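Local coordinates for protein beta-fructofuranosidase, insoluble isoenzyme CWINV1 (Arabidopsis thaliana, PDB 2OXB) that hydrolyses sucrose and 1-kestose, and less readily neokestose and levan, as a secreted beta-fructofuranosidase of the plant cell wall, at residues S141-P146 with I161-H166; G169-Y174 with G196-P201; K100-Q105 with M130-V135. The protein carries 1 engineered substitution. All blocks are in the same frame, centred on the assembly; numbering follows the deposited sequence.

Interaction 1. Residues S141-P146 with I161-H166. With FRU (beta-D-fructofuranose), chain B; NAG (2-acetamido-2-deoxy-beta-D-glucopyranose), chain E.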
loop_
_atom_site.group_PDB
_atom_site.type_symbol
_atom_site.label_atom_id
_atom_site.label_comp_id
_atom_site.label_asym_id
_atom_site.label_seq_id
_atom_site.Cartn_x
_atom_site.Cartn_y
_atom_site.Cartn_z
ATOM N N SER A 141 7.730 24.251 6.879
ATOM C CA SER A 141 6.637 23.764 6.044
ATOM C C SER A 141 6.987 22.410 5.449
ATOM O O SER A 141 6.358 21.959 4.496
ATOM C CB SER A 141 6.348 24.754 4.917
ATOM O OG SER A 141 5.917 25.990 5.442
ATOM N N SER A 142 8.006 21.772 6.013
ATOM C CA SER A 142 8.436 20.466 5.552
ATOM C C SER A 142 9.074 19.666 6.680
ATOM O O SER A 142 10.230 19.260 6.582
ATOM C CB SER A 142 9.413 20.611 4.382
ATOM O OG SER A 142 8.799 20.174 3.170
ATOM N N PHE A 143 8.298 19.436 7.742
ATOM C CA PHE A 143 8.738 18.690 8.931
ATOM C C PHE A 143 7.546 17.960 9.569
ATOM O O PHE A 143 7.092 18.308 10.667
ATOM C CB PHE A 143 9.357 19.654 9.956
ATOM C CG PHE A 143 9.819 18.990 11.225
ATOM C CD1 PHE A 143 10.714 17.924 11.188
ATOM C CD2 PHE A 143 9.401 19.463 12.456
ATOM C CE1 PHE A 143 11.191 17.340 12.367
ATOM C CE2 PHE A 143 9.871 18.890 13.641
ATOM C CZ PHE A 143 10.768 17.828 13.593
ATOM N N ARG A 144 7.055 16.936 8.881
ATOM C CA ARG A 144 5.907 16.201 9.370
ATOM C C ARG A 144 5.997 14.697 9.143
ATOM O O ARG A 144 6.981 14.187 8.598
ATOM C CB ARG A 144 4.624 16.743 8.707
ATOM C CG ARG A 144 4.124 15.960 7.484
ATOM C CD ARG A 144 4.829 16.307 6.182
ATOM N NE ARG A 144 4.421 17.601 5.647
ATOM C CZ ARG A 144 4.885 18.115 4.517
ATOM N NH1 ARG A 144 5.770 17.441 3.812
ATOM N NH2 ARG A 144 4.470 19.298 4.101
ATOM N N ASP A 145 4.948 14.006 9.586
ATOM C CA ASP A 145 4.817 12.568 9.437
ATOM C C ASP A 145 5.768 11.725 10.251
ATOM O O ASP A 145 6.581 10.984 9.708
ATOM C CB ASP A 145 4.926 12.213 7.969
ATOM C CG ASP A 145 3.915 12.947 7.144
ATOM O OD1 ASP A 145 2.931 13.426 7.737
ATOM O OD2 ASP A 145 4.095 13.043 5.915
ATOM N N PRO A 146 5.676 11.831 11.581
ATOM C CA PRO A 146 6.537 11.061 12.479
ATOM C C PRO A 146 6.125 9.599 12.500
ATOM O O PRO A 146 4.939 9.257 12.542
ATOM C CB PRO A 146 6.333 11.740 13.830
ATOM C CG PRO A 146 4.911 12.200 13.752
ATOM C CD PRO A 146 4.813 12.754 12.340
ATOM N N ILE A 161 11.460 11.798 11.272
ATOM C CA ILE A 161 10.436 12.637 10.680
ATOM C C ILE A 161 10.826 12.929 9.252
ATOM O O ILE A 161 12.001 12.883 8.911
ATOM C CB ILE A 161 10.274 13.953 11.475
ATOM C CG1 ILE A 161 9.826 13.634 12.903
ATOM C CG2 ILE A 161 9.232 14.840 10.827
ATOM C CD1 ILE A 161 10.926 13.094 13.779
ATOM N N GLY A 162 9.841 13.223 8.419
ATOM C CA GLY A 162 10.139 13.491 7.030
ATOM C C GLY A 162 10.366 14.954 6.725
ATOM O O GLY A 162 9.497 15.794 6.980
ATOM N N SER A 163 11.542 15.270 6.192
ATOM C CA SER A 163 11.846 16.648 5.816
ATOM C C SER A 163 12.490 16.751 4.436
ATOM O O SER A 163 12.342 15.865 3.592
ATOM C CB SER A 163 12.745 17.321 6.864
ATOM O OG SER A 163 11.987 17.716 7.996
ATOM N N LYS A 164 13.196 17.852 4.219
ATOM C CA LYS A 164 13.872 18.108 2.961
ATOM C C LYS A 164 14.696 19.384 3.114
ATOM O O LYS A 164 14.251 20.363 3.724
ATOM C CB LYS A 164 12.846 18.285 1.834
ATOM C CG LYS A 164 11.777 19.339 2.139
ATOM C CD LYS A 164 10.690 19.440 1.060
ATOM C CE LYS A 164 11.175 20.114 -0.226
ATOM N NZ LYS A 164 11.575 21.543 -0.037
ATOM N N ILE A 165 15.905 19.351 2.569
ATOM C CA ILE A 165 16.812 20.486 2.589
ATOM C C ILE A 165 17.232 20.727 1.146
ATOM O O ILE A 165 18.049 19.981 0.600
ATOM C CB ILE A 165 18.071 20.186 3.419
ATOM C CG1 ILE A 165 17.685 19.774 4.839
ATOM C CG2 ILE A 165 18.982 21.407 3.442
ATOM C CD1 ILE A 165 16.887 20.822 5.578
ATOM N N HIS A 166 16.654 21.749 0.523
ATOM C CA HIS A 166 16.976 22.094 -0.867
ATOM C C HIS A 166 16.976 20.846 -1.776
ATOM O O HIS A 166 18.002 20.465 -2.348
ATOM C CB HIS A 166 18.348 22.799 -0.926
ATOM C CG HIS A 166 18.399 24.114 -0.201
ATOM N ND1 HIS A 166 17.654 25.212 -0.584
ATOM C CD2 HIS A 166 19.127 24.515 0.870
ATOM C CE1 HIS A 166 17.922 26.229 0.219
ATOM N NE2 HIS A 166 18.812 25.833 1.109
HETATM C C1 FRU B . 0.302 12.652 2.232
HETATM C C2 FRU B . 0.245 14.001 2.960
HETATM C C3 FRU B . 1.106 13.980 4.239
HETATM C C4 FRU B . 0.378 14.904 5.172
HETATM C C5 FRU B . -1.071 14.697 4.734
HETATM C C6 FRU B . -1.885 15.975 4.673
HETATM O O1 FRU B . 1.601 12.384 1.735
HETATM O O2 FRU B . 0.564 15.223 2.199
HETATM O O3 FRU B . 2.443 14.428 4.034
HETATM O O4 FRU B . 0.568 14.539 6.543
HETATM O O5 FRU B . -1.066 14.145 3.425
HETATM O O6 FRU B . -2.113 16.417 5.999
HETATM C C1 NAG E . 10.742 25.581 2.042
HETATM C C2 NAG E . 9.574 25.357 1.063
HETATM C C3 NAG E . 9.233 26.650 0.294
HETATM C C4 NAG E . 9.032 27.808 1.272
HETATM C C5 NAG E . 10.262 27.922 2.174
HETATM C C6 NAG E . 10.130 29.019 3.198
HETATM C C7 NAG E . 9.104 23.266 -0.031
HETATM C C8 NAG E . 8.069 23.341 -1.145
HETATM N N2 NAG E . 9.909 24.310 0.116
HETATM O O3 NAG E . 8.060 26.460 -0.491
HETATM O O4 NAG E . 8.836 29.018 0.561
HETATM O O5 NAG E . 10.464 26.694 2.903
HETATM O O6 NAG E . 9.643 28.499 4.420
HETATM O O7 NAG E . 9.170 22.275 0.691
#
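Arg144 and Gly162 form a single antiparallel bridge, a hydrogen-bonded pair. Gly162 N donates to Arg144 O at 3.0 Å, with the donor tilted 23° from the carbonyl plane. The return bond, from Arg144 N to Gly162 O, is longer, and the position of its acceptor is less sure. A side-chain bond extends the pairing. Ser163 OG reaches Ser142 O at 2.7 Å, in the carbonyl plane and on a lone pair.

Ile161 carries the apolar part. Its CG2 meets Phe143 CD1 obliquely, on a ring whose CG lies anti to the backbone N (chi1 179°). Ser163 OG sits at the edge of the same ring. Ile161 CG1 packs on Pro146 CB at 4.1 Å.

Sugars meet both sides of the contact. Lys164 bends at chi3 and chi4, and its NZ bonds to O7 of an N-acetylglucosamine at 2.6 Å. Asp145, a substrate-binding residue, takes FRU O4 on OD1 and FRU O3 on OD2, each at 2.9 Å. Its OD2 also accepts a bond from Cys200 N.

The loop 141-146 thus lies along the outer strand 157-165 of a three-stranded sheet. Strand 168-176 pairs with that strand, and side chains of strands 93-97 and 103-110 touch the loop.

Interaction 2. Residues G169-Y174 with G196-P201. Engineered in segment 196-201: Gln199 (natural residue Glu). With GLC (alpha-D-glucopyranose), chain C; FRU (beta-D-fructofuranose), chain B.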
loop_
_atom_site.group_PDB
_atom_site.type_symbol
_atom_site.label_atom_id
_atom_site.label_comp_id
_atom_site.label_asym_id
_atom_site.label_seq_id
_atom_site.Cartn_x
_atom_site.Cartn_y
_atom_site.Cartn_z
ATOM N N GLY A 169 16.052 15.072 0.163
ATOM C CA GLY A 169 15.125 14.325 1.001
ATOM C C GLY A 169 15.817 13.567 2.132
ATOM O O GLY A 169 16.895 12.990 1.961
ATOM N N LEU A 170 15.204 13.559 3.304
ATOM C CA LEU A 170 15.805 12.860 4.426
ATOM C C LEU A 170 14.780 12.504 5.500
ATOM O O LEU A 170 13.578 12.715 5.318
ATOM C CB LEU A 170 16.956 13.705 5.013
ATOM C CG LEU A 170 16.812 15.234 5.010
ATOM C CD1 LEU A 170 15.508 15.628 5.669
ATOM C CD2 LEU A 170 17.978 15.873 5.765
ATOM N N ALA A 171 15.277 11.947 6.603
ATOM C CA ALA A 171 14.460 11.541 7.744
ATOM C C ALA A 171 15.134 12.037 9.013
ATOM O O ALA A 171 16.070 11.411 9.497
ATOM C CB ALA A 171 14.343 10.019 7.779
ATOM N N ILE A 172 14.672 13.152 9.557
ATOM C CA ILE A 172 15.290 13.688 10.762
ATOM C C ILE A 172 14.938 12.877 11.988
ATOM O O ILE A 172 13.767 12.641 12.272
ATOM C CB ILE A 172 14.858 15.135 11.015
ATOM C CG1 ILE A 172 15.305 16.013 9.841
ATOM C CG2 ILE A 172 15.439 15.627 12.350
ATOM C CD1 ILE A 172 14.818 17.430 9.927
ATOM N N THR A 173 15.943 12.456 12.738
ATOM C CA THR A 173 15.657 11.667 13.919
ATOM C C THR A 173 15.842 12.438 15.215
ATOM O O THR A 173 16.647 13.361 15.299
ATOM C CB THR A 173 16.517 10.393 13.939
ATOM O OG1 THR A 173 16.487 9.818 15.248
ATOM C CG2 THR A 173 17.940 10.702 13.533
ATOM N N TYR A 174 15.061 12.069 16.221
ATOM C CA TYR A 174 15.131 12.705 17.529
ATOM C C TYR A 174 15.249 11.615 18.575
ATOM O O TYR A 174 14.396 10.734 18.648
ATOM C CB TYR A 174 13.858 13.500 17.846
ATOM C CG TYR A 174 13.805 14.919 17.344
ATOM C CD1 TYR A 174 13.560 15.192 16.003
ATOM C CD2 TYR A 174 13.965 15.992 18.224
ATOM C CE1 TYR A 174 13.472 16.498 15.536
ATOM C CE2 TYR A 174 13.886 17.306 17.777
ATOM C CZ TYR A 174 13.639 17.555 16.424
ATOM O OH TYR A 174 13.571 18.852 15.948
ATOM N N GLY A 196 12.630 14.828 -4.058
ATOM C CA GLY A 196 12.186 15.924 -3.223
ATOM C C GLY A 196 11.987 15.517 -1.777
ATOM O O GLY A 196 12.720 14.688 -1.223
ATOM N N MET A 197 10.978 16.133 -1.176
ATOM C CA MET A 197 10.577 15.895 0.204
ATOM C C MET A 197 10.366 14.410 0.466
ATOM O O MET A 197 10.040 13.645 -0.442
ATOM C CB MET A 197 9.266 16.634 0.480
ATOM C CG MET A 197 8.613 16.326 1.810
ATOM S SD MET A 197 9.322 17.245 3.153
ATOM C CE MET A 197 8.336 16.711 4.533
ATOM N N TRP A 198 10.561 14.012 1.716
ATOM C CA TRP A 198 10.350 12.634 2.124
ATOM C C TRP A 198 9.135 12.629 3.026
ATOM O O TRP A 198 9.141 13.274 4.076
ATOM C CB TRP A 198 11.533 12.114 2.916
ATOM C CG TRP A 198 12.595 11.472 2.095
ATOM C CD1 TRP A 198 12.892 11.720 0.786
ATOM C CD2 TRP A 198 13.582 10.555 2.568
ATOM N NE1 TRP A 198 14.018 11.014 0.422
ATOM C CE2 TRP A 198 14.458 10.291 1.499
ATOM C CE3 TRP A 198 13.814 9.935 3.802
ATOM C CZ2 TRP A 198 15.551 9.433 1.619
ATOM C CZ3 TRP A 198 14.906 9.081 3.925
ATOM C CH2 TRP A 198 15.759 8.839 2.837
ATOM N N GLN A 199 8.092 11.906 2.625
ATOM C CA GLN A 199 6.871 11.834 3.428
ATOM C C GLN A 199 6.586 10.477 4.004
ATOM O O GLN A 199 7.226 9.498 3.648
ATOM C CB GLN A 199 5.655 12.283 2.620
ATOM C CG GLN A 199 5.506 13.780 2.566
ATOM C CD GLN A 199 5.007 14.235 1.226
ATOM O OE1 GLN A 199 3.871 13.941 0.851
ATOM N NE2 GLN A 199 5.859 14.948 0.480
ATOM N N CYS A 200 5.604 10.434 4.896
ATOM C CA CYS A 200 5.195 9.191 5.553
ATOM C C CYS A 200 6.313 8.166 5.630
ATOM O O CYS A 200 6.250 7.119 4.982
ATOM C CB CYS A 200 3.984 8.573 4.840
ATOM S SG CYS A 200 2.449 9.445 5.140
ATOM N N PRO A 201 7.370 8.471 6.404
ATOM C CA PRO A 201 8.498 7.546 6.554
ATOM C C PRO A 201 8.107 6.437 7.525
ATOM O O PRO A 201 7.323 6.645 8.461
ATOM C CB PRO A 201 9.605 8.434 7.127
ATOM C CG PRO A 201 8.836 9.391 7.996
ATOM C CD PRO A 201 7.655 9.750 7.089
HETATM C C1 GLC C . 0.967 15.144 0.788
HETATM C C2 GLC C . 1.898 16.332 0.452
HETATM C C3 GLC C . 1.146 17.666 0.418
HETATM C C4 GLC C . 0.051 17.533 -0.639
HETATM C C5 GLC C . -0.904 16.373 -0.264
HETATM C C6 GLC C . -2.031 16.151 -1.284
HETATM O O2 GLC C . 2.964 16.372 1.408
HETATM O O3 GLC C . 2.033 18.739 0.082
HETATM O O4 GLC C . -0.665 18.763 -0.709
HETATM O O5 GLC C . -0.177 15.123 -0.160
HETATM O O6 GLC C . -1.474 15.976 -2.596
HETATM C C1 FRU B . 0.302 12.652 2.232
HETATM C C2 FRU B . 0.245 14.001 2.960
HETATM C C3 FRU B . 1.106 13.980 4.239
HETATM C C4 FRU B . 0.378 14.904 5.172
HETATM C C5 FRU B . -1.071 14.697 4.734
HETATM C C6 FRU B . -1.885 15.975 4.673
HETATM O O1 FRU B . 1.601 12.384 1.735
HETATM O O2 FRU B . 0.564 15.223 2.199
HETATM O O3 FRU B . 2.443 14.428 4.034
HETATM O O4 FRU B . 0.568 14.539 6.543
HETATM O O5 FRU B . -1.066 14.145 3.425
HETATM O O6 FRU B . -2.113 16.417 5.999
#
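Trp198 lays one face of its indole against the backbone of Gly169 and Leu170. Gly169 CA makes a CH-pi contact, 3.7 Å from the centroid of the five-membered ring and 26° off its normal. Leu170 N stands over the same face, 3.4 Å above the ring plane, nearer its border than its middle. The first torsion (chi1 -90°) puts Trp198 CG anti to the carbonyl carbon, and the ring extends toward the strand. Gly169 has no side chain, and both the ring and Gly196 O lie next to its CA. An apolar contact adds Ala171 CB, 4.0 Å from Trp198 CZ3.

No hydrogen bond links the two segments. The contact joins successive sheets of the five-bladed beta-propeller of family 32: strand 168-176 lies between 157-165 and 182-192 in one blade, and 198-199 pairs with strand 226-234 of the next. Leu230, Ile232 and Leu234 of that strand also touch Trp198.

Gln199 faces the sugars. This residue, an engineered replacement for Glu, points away from strand 168-176. Its OE1 accepts GLC O2 at 2.7 Å and FRU O1 at 2.9 Å, and Tyr275 OH also bonds to it. Gln199 CG lies 3.5 Å from FRU O3.

Interaction 3. Residues K100-Q105 with M130-V135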
loop_
_atom_site.group_PDB
_atom_site.type_symbol
_atom_site.label_atom_id
_atom_site.label_comp_id
_atom_site.label_asym_id
_atom_site.label_seq_id
_atom_site.Cartn_x
_atom_site.Cartn_y
_atom_site.Cartn_z
ATOM N N LYS A 100 0.989 29.808 13.571
ATOM C CA LYS A 100 1.788 30.468 12.552
ATOM C C LYS A 100 2.207 29.440 11.523
ATOM O O LYS A 100 3.385 29.310 11.200
ATOM C CB LYS A 100 3.020 31.160 13.162
ATOM C CG LYS A 100 3.980 30.255 13.924
ATOM C CD LYS A 100 5.224 31.039 14.400
ATOM C CE LYS A 100 6.065 30.251 15.427
ATOM N NZ LYS A 100 7.289 30.985 15.890
ATOM N N ASN A 101 1.230 28.686 11.038
ATOM C CA ASN A 101 1.460 27.669 10.019
ATOM C C ASN A 101 2.871 27.071 9.914
ATOM O O ASN A 101 3.602 27.367 8.968
ATOM C CB ASN A 101 1.035 28.244 8.666
ATOM C CG ASN A 101 -0.469 28.193 8.463
ATOM O OD1 ASN A 101 -1.022 27.146 8.108
ATOM N ND2 ASN A 101 -1.142 29.315 8.702
ATOM N N GLN A 102 3.254 26.237 10.877
ATOM C CA GLN A 102 4.570 25.597 10.854
ATOM C C GLN A 102 4.482 24.205 11.477
ATOM O O GLN A 102 4.088 24.042 12.632
ATOM C CB GLN A 102 5.616 26.458 11.582
ATOM C CG GLN A 102 5.859 26.105 13.042
ATOM C CD GLN A 102 6.781 27.095 13.749
ATOM O OE1 GLN A 102 7.775 27.552 13.184
ATOM N NE2 GLN A 102 6.462 27.410 14.996
ATOM N N GLN A 103 4.844 23.203 10.689
ATOM C CA GLN A 103 4.783 21.812 11.115
ATOM C C GLN A 103 5.512 21.408 12.379
ATOM O O GLN A 103 6.723 21.151 12.370
ATOM C CB GLN A 103 5.236 20.915 9.979
ATOM C CG GLN A 103 4.241 20.873 8.872
ATOM C CD GLN A 103 4.893 20.558 7.577
ATOM O OE1 GLN A 103 5.813 19.740 7.526
ATOM N NE2 GLN A 103 4.425 21.189 6.503
ATOM N N VAL A 104 4.743 21.323 13.460
ATOM C CA VAL A 104 5.269 20.923 14.754
ATOM C C VAL A 104 4.822 19.497 15.061
ATOM O O VAL A 104 3.870 18.992 14.473
ATOM C CB VAL A 104 4.768 21.858 15.878
ATOM C CG1 VAL A 104 5.386 23.226 15.727
ATOM C CG2 VAL A 104 3.255 21.966 15.827
ATOM N N GLN A 105 5.530 18.858 15.983
ATOM C CA GLN A 105 5.231 17.497 16.393
ATOM C C GLN A 105 4.655 17.480 17.781
ATOM O O GLN A 105 5.251 18.020 18.711
ATOM C CB GLN A 105 6.490 16.644 16.370
ATOM C CG GLN A 105 7.106 16.598 15.014
ATOM C CD GLN A 105 6.107 16.164 13.966
ATOM O OE1 GLN A 105 6.255 16.486 12.790
ATOM N NE2 GLN A 105 5.082 15.419 14.386
ATOM N N MET A 130 8.576 18.522 19.426
ATOM C CA MET A 130 9.601 18.800 18.438
ATOM C C MET A 130 9.104 19.856 17.471
ATOM O O MET A 130 7.990 19.777 16.969
ATOM C CB MET A 130 9.956 17.515 17.695
ATOM C CG MET A 130 10.546 16.458 18.604
ATOM S SD MET A 130 10.454 14.820 17.886
ATOM C CE MET A 130 9.284 14.026 18.996
ATOM N N ALA A 131 9.932 20.852 17.212
ATOM C CA ALA A 131 9.524 21.898 16.305
ATOM C C ALA A 131 10.706 22.528 15.594
ATOM O O ALA A 131 11.806 22.609 16.138
ATOM C CB ALA A 131 8.758 22.957 17.072
ATOM N N PRO A 132 10.494 22.969 14.352
ATOM C CA PRO A 132 11.571 23.600 13.594
ATOM C C PRO A 132 11.806 24.989 14.172
ATOM O O PRO A 132 10.855 25.738 14.376
ATOM C CB PRO A 132 11.018 23.620 12.173
ATOM C CG PRO A 132 9.554 23.799 12.393
ATOM C CD PRO A 132 9.271 22.857 13.541
ATOM N N ASP A 133 13.062 25.320 14.456
ATOM C CA ASP A 133 13.396 26.624 15.027
ATOM C C ASP A 133 14.643 27.240 14.393
ATOM O O ASP A 133 15.053 26.837 13.305
ATOM C CB ASP A 133 13.604 26.499 16.536
ATOM C CG ASP A 133 14.631 25.452 16.890
ATOM O OD1 ASP A 133 15.526 25.218 16.050
ATOM O OD2 ASP A 133 14.553 24.873 18.000
ATOM N N ALA A 134 15.241 28.213 15.079
ATOM C CA ALA A 134 16.435 28.893 14.572
ATOM C C ALA A 134 17.702 28.059 14.687
ATOM O O ALA A 134 18.617 28.198 13.873
ATOM C CB ALA A 134 16.625 30.219 15.289
ATOM N N VAL A 135 17.763 27.198 15.696
ATOM C CA VAL A 135 18.935 26.357 15.877
ATOM C C VAL A 135 18.884 25.137 14.946
ATOM O O VAL A 135 19.800 24.941 14.137
ATOM C CB VAL A 135 19.101 25.929 17.368
ATOM C CG1 VAL A 135 17.866 25.185 17.858
ATOM C CG2 VAL A 135 20.351 25.068 17.522
#
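Val104 turns CG1 anti to its carbonyl carbon (chi1 -69°), and this methyl meets Ala131 CB at 3.6 Å. Beside it, the backbone pairing of Gln105 with Met130 brings their CB atoms within 3.8 Å, and the two side chains pass at a slant.

The contact belongs to a blade of the five-bladed beta-propeller of family 32. Strand 103-110 runs inside a four-stranded antiparallel sheet, between strands 93-97 and 121-123. Segment 130-135 comes from the long loop after strand 121-123. It runs roughly antiparallel to the start of strand 103-110.

Gln105 and Met130 make a single antiparallel bridge, a hydrogen-bonded pair. Gln105 N donates to Met130 O at 2.8 Å, close to the line of the carbonyl bond (164°). The bond back, from Met130 N to Gln105 O, is weak at 3.4 Å.

Beyond the bridge Val104 makes the apolar contacts. Ala131 and Pro132 follow Met130 along the strand start. Val104 CG1 reaches both, though Pro132 CD is the more distant of the two.

The polar ends of two glutamines find partners elsewhere. Gln102 has its CB toward the loop, but its NE2 bonds to Asp98. Gln103 sends the end of its side chain away from Pro132, toward the substrate-site side, where its OE1 accepts a bond from the backbone N of Phe143. Its side chain also touches Arg144, a substrate-binding residue. The backbone of Gln103 stays at the contact: its carbonyl O lies 3.3 Å from Pro132 CD.

All three contacts are buried, but interaction 3 is nearer the surface, with Gln102 and Ala131 partly exposed. It lies in another blade and farther from the chain centre. Strand 157-165 carries interaction 1, and interaction 2 joins strand 168-176 of the same sheet to the next blade. Both touch the fructose, through Asp145 and Gln199. The segments of interaction 3 make no sugar contact. The chemistry differs too. Interactions 1 and 3 each have one antiparallel bridge, but only interaction 1 adds a side-chain bond across the segments. Interaction 2 is ring against backbone. Interaction 3 reaches interaction 1 through Gln103 and interaction 2 through Met130, whose SD packs on the Tyr174 ring.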